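Local coordinates for putative hydrolase YdeN (Bacillus subtilis, PDB 1UXO), which probably acts as a serine hydrolase of the alpha/beta-hydrolase fold, possibly an esterase, whose natural substrate is not established, at residues A[146-149]-A[150-154]. The protein carries 2 engineered substitutions. Residues are numbered along the deposited sequence; the frame is centred on the assembly and turned at random.
Sequences FSKD and LAQQI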
ATOM      1  N   PHE A 146       6.413 -13.813   0.467  1.00  9.70           N
ATOM      2  CA  PHE A 146       6.632 -12.716  -0.496  1.00  9.11           C
ATOM      3  C   PHE A 146       6.603 -11.343   0.199  1.00  8.94           C
ATOM      4  O   PHE A 146       7.323 -10.381  -0.199  1.00  8.65           O
ATOM      5  CB  PHE A 146       5.537 -12.717  -1.552  1.00 10.22           C
ATOM      6  CG  PHE A 146       5.590 -13.833  -2.573  1.00  8.55           C
ATOM      7  CD1 PHE A 146       6.068 -15.130  -2.298  1.00 10.59           C
ATOM      8  CD2 PHE A 146       5.067 -13.571  -3.808  1.00 10.51           C
ATOM      9  CE1 PHE A 146       6.048 -16.132  -3.267  1.00 10.82           C
ATOM     10  CE2 PHE A 146       5.025 -14.576  -4.814  1.00 12.19           C
ATOM     11  CZ  PHE A 146       5.522 -15.847  -4.547  1.00 12.22           C
ATOM     12  N   SER A 147       5.756 -11.215   1.222  1.00  8.86           N
ATOM     13  CA  SER A 147       5.619  -9.960   1.962  1.00  8.54           C
ATOM     14  C   SER A 147       6.804  -9.788   2.915  1.00  8.20           C
ATOM     15  O   SER A 147       7.340  -8.709   3.062  1.00  7.77           O
ATOM     16  CB  SER A 147       4.295  -9.913   2.733  1.00  7.69           C
ATOM     17  OG  SER A 147       3.197  -9.874   1.839  1.00 10.25           O
ATOM     18  N   LYS A 148       7.248 -10.879   3.524  1.00  8.92           N
ATOM     19  CA  LYS A 148       8.404 -10.843   4.391  1.00  8.89           C
ATOM     20  C   LYS A 148       9.683 -10.509   3.574  1.00  9.18           C
ATOM     21  O   LYS A 148      10.502  -9.703   4.013  1.00  9.22           O
ATOM     22  CB  LYS A 148       8.557 -12.209   5.122  1.00 10.01           C
ATOM     23  CG  LYS A 148       9.752 -12.213   6.092  1.00 12.16           C
ATOM     24  CD  LYS A 148       9.709 -13.349   7.104  1.00 16.43           C
ATOM     25  CE  LYS A 148      10.451 -12.996   8.389  1.00 20.34           C
ATOM     26  NZ  LYS A 148      10.252 -13.894   9.585  1.00 17.59           N
ATOM     27  N   ASP A 149       9.792 -11.091   2.369  1.00  9.11           N
ATOM     28  CA  ASP A 149      10.889 -10.854   1.416  1.00 10.36           C
ATOM     29  C   ASP A 149      10.922  -9.381   1.095  1.00  8.79           C
ATOM     30  O   ASP A 149      11.969  -8.747   1.194  1.00  8.55           O
ATOM     31  CB  ASP A 149      10.604 -11.630   0.133  1.00 11.51           C
ATOM     32  CG  ASP A 149      11.736 -11.589  -0.944  0.70 15.74           C
ATOM     33  OD1 ASP A 149      12.877 -11.107  -0.685  0.70 20.14           O
ATOM     34  OD2 ASP A 149      11.515 -11.960  -2.145  0.70 18.93           O
ATOM     35  N   LEU A 150       9.769  -8.805   0.754  1.00  7.99           N
ATOM     36  CA  LEU A 150       9.710  -7.389   0.424  1.00  7.45           C
ATOM     37  C   LEU A 150      10.106  -6.507   1.626  1.00  7.71           C
ATOM     38  O   LEU A 150      10.881  -5.527   1.466  1.00  6.61           O
ATOM     39  CB  LEU A 150       8.280  -7.032  -0.054  1.00  8.24           C
ATOM     40  CG  LEU A 150       7.994  -5.555  -0.220  1.00  7.70           C
ATOM     41  CD1 LEU A 150       8.972  -4.936  -1.217  1.00  8.96           C
ATOM     42  CD2 LEU A 150       6.597  -5.276  -0.630  1.00 10.74           C
ATOM     43  N   ALA A 151       9.585  -6.849   2.833  1.00  7.23           N
ATOM     44  CA  ALA A 151       9.954  -6.130   4.033  1.00  6.68           C
ATOM     45  C   ALA A 151      11.473  -6.087   4.239  1.00  6.94           C
ATOM     46  O   ALA A 151      12.059  -5.065   4.605  1.00  7.60           O
ATOM     47  CB  ALA A 151       9.225  -6.674   5.261  1.00  6.53           C
ATOM     48  N   GLN A 152      12.115  -7.186   3.974  1.00  9.10           N
ATOM     49  CA  GLN A 152      13.585  -7.198   4.041  1.00  9.91           C
ATOM     50  C   GLN A 152      14.239  -6.327   2.984  1.00  8.72           C
ATOM     51  O   GLN A 152      15.220  -5.604   3.261  1.00  9.33           O
ATOM     52  CB  GLN A 152      14.128  -8.618   3.900  1.00 10.96           C
ATOM     53  CG  GLN A 152      13.717  -9.559   4.988  1.00 14.09           C
ATOM     54  CD  GLN A 152      13.924 -11.014   4.677  1.00 17.26           C
ATOM     55  OE1 GLN A 152      14.157 -11.408   3.505  1.00 20.55           O
ATOM     56  NE2 GLN A 152      13.757 -11.849   5.699  1.00 19.47           N
ATOM     57  N   GLN A 153      13.763  -6.417   1.762  1.00  8.47           N
ATOM     58  CA  GLN A 153      14.343  -5.661   0.645  1.00  9.70           C
ATOM     59  C   GLN A 153      14.275  -4.136   0.859  1.00 10.01           C
ATOM     60  O   GLN A 153      15.180  -3.387   0.445  1.00  9.52           O
ATOM     61  CB  GLN A 153      13.600  -6.026  -0.627  1.00  9.98           C
ATOM     62  CG  GLN A 153      13.902  -7.424  -1.083  1.00 11.15           C
ATOM     63  CD  GLN A 153      13.098  -7.833  -2.271  1.00 15.87           C
ATOM     64  OE1 GLN A 153      11.887  -7.557  -2.343  1.00 17.56           O
ATOM     65  NE2 GLN A 153      13.765  -8.485  -3.246  1.00 18.87           N
ATOM     66  N   ILE A 154      13.186  -3.680   1.480  1.00 10.14           N
ATOM     67  CA  ILE A 154      12.980  -2.253   1.721  1.00  9.64           C
ATOM     68  C   ILE A 154      13.073  -1.845   3.194  1.00  8.93           C
ATOM     69  O   ILE A 154      12.614  -0.775   3.535  1.00  9.97           O
ATOM     70  CB  ILE A 154      11.659  -1.692   1.071  1.00  9.75           C
ATOM     71  CG1 ILE A 154      10.398  -2.266   1.750  1.00  8.01           C
ATOM     72  CG2 ILE A 154      11.671  -1.910  -0.463  1.00 11.77           C
ATOM     73  CD1 ILE A 154       9.124  -1.471   1.442  1.00  8.11           C
TER
HETATM   74  O   HOH W   1      10.313  -9.661  -3.371  1.00 13.82           O
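Asp-149 and Gln-153 sit one helical turn apart, and the carboxylate lies alongside the amide. The two groups are turned 32° against each other. Asp-149 OD1 lies 3.6 Å from Gln-153 CD. A water links Asp-149 OD2 to Gln-153 OE1. It donates to Gln-153 OE1 at 2.8 Å and, weakly, to Asp-149 OD2. Asp-149 has two conformers, and these carboxylate contacts belong to one of them, so they are less certain. The Gln-153 chain starts with CG anti to the carbonyl carbon (chi1 -71°), and this leans the amide back over the preceding turn. Asp-149 OD2 also forms a salt bridge with Lys-103, which would probably favour the charged carboxylate. An alanine in place of Gln-153 would remove the amide and is likely to cost the water its bond to the amide oxygen, so that the link to Asp-149 is lost. Beneath these ends the backbone is regular. Gln-153 N donates to Asp-149 O at 3.0 Å, and Ala-151 N donates to Ser-147 O.

Helix 144-153 is the crossover of a beta-alpha-beta unit between parallel strands 128-136 and 157-161, as expected of an alpha/beta-hydrolase. Its buried side is close-packed. Ala-151 CB rests 3.5 Å from Ser-147 O and also touches Val-133 and Leu-158 of the two strands. Ser-147 OG is hydrogen-bonded to Gly-100 O. Its side chain is about 6 Å from that of Asp-139, a predicted charge-relay residue. The outer side is looser. There Lys-148 and Gln-152 are exposed, and their side chains pass at an angle, with Lys-148 CG 4.0 Å from Gln-152 NE2. Gln-152 CG lies closer in, 3.4 Å from Lys-148 O.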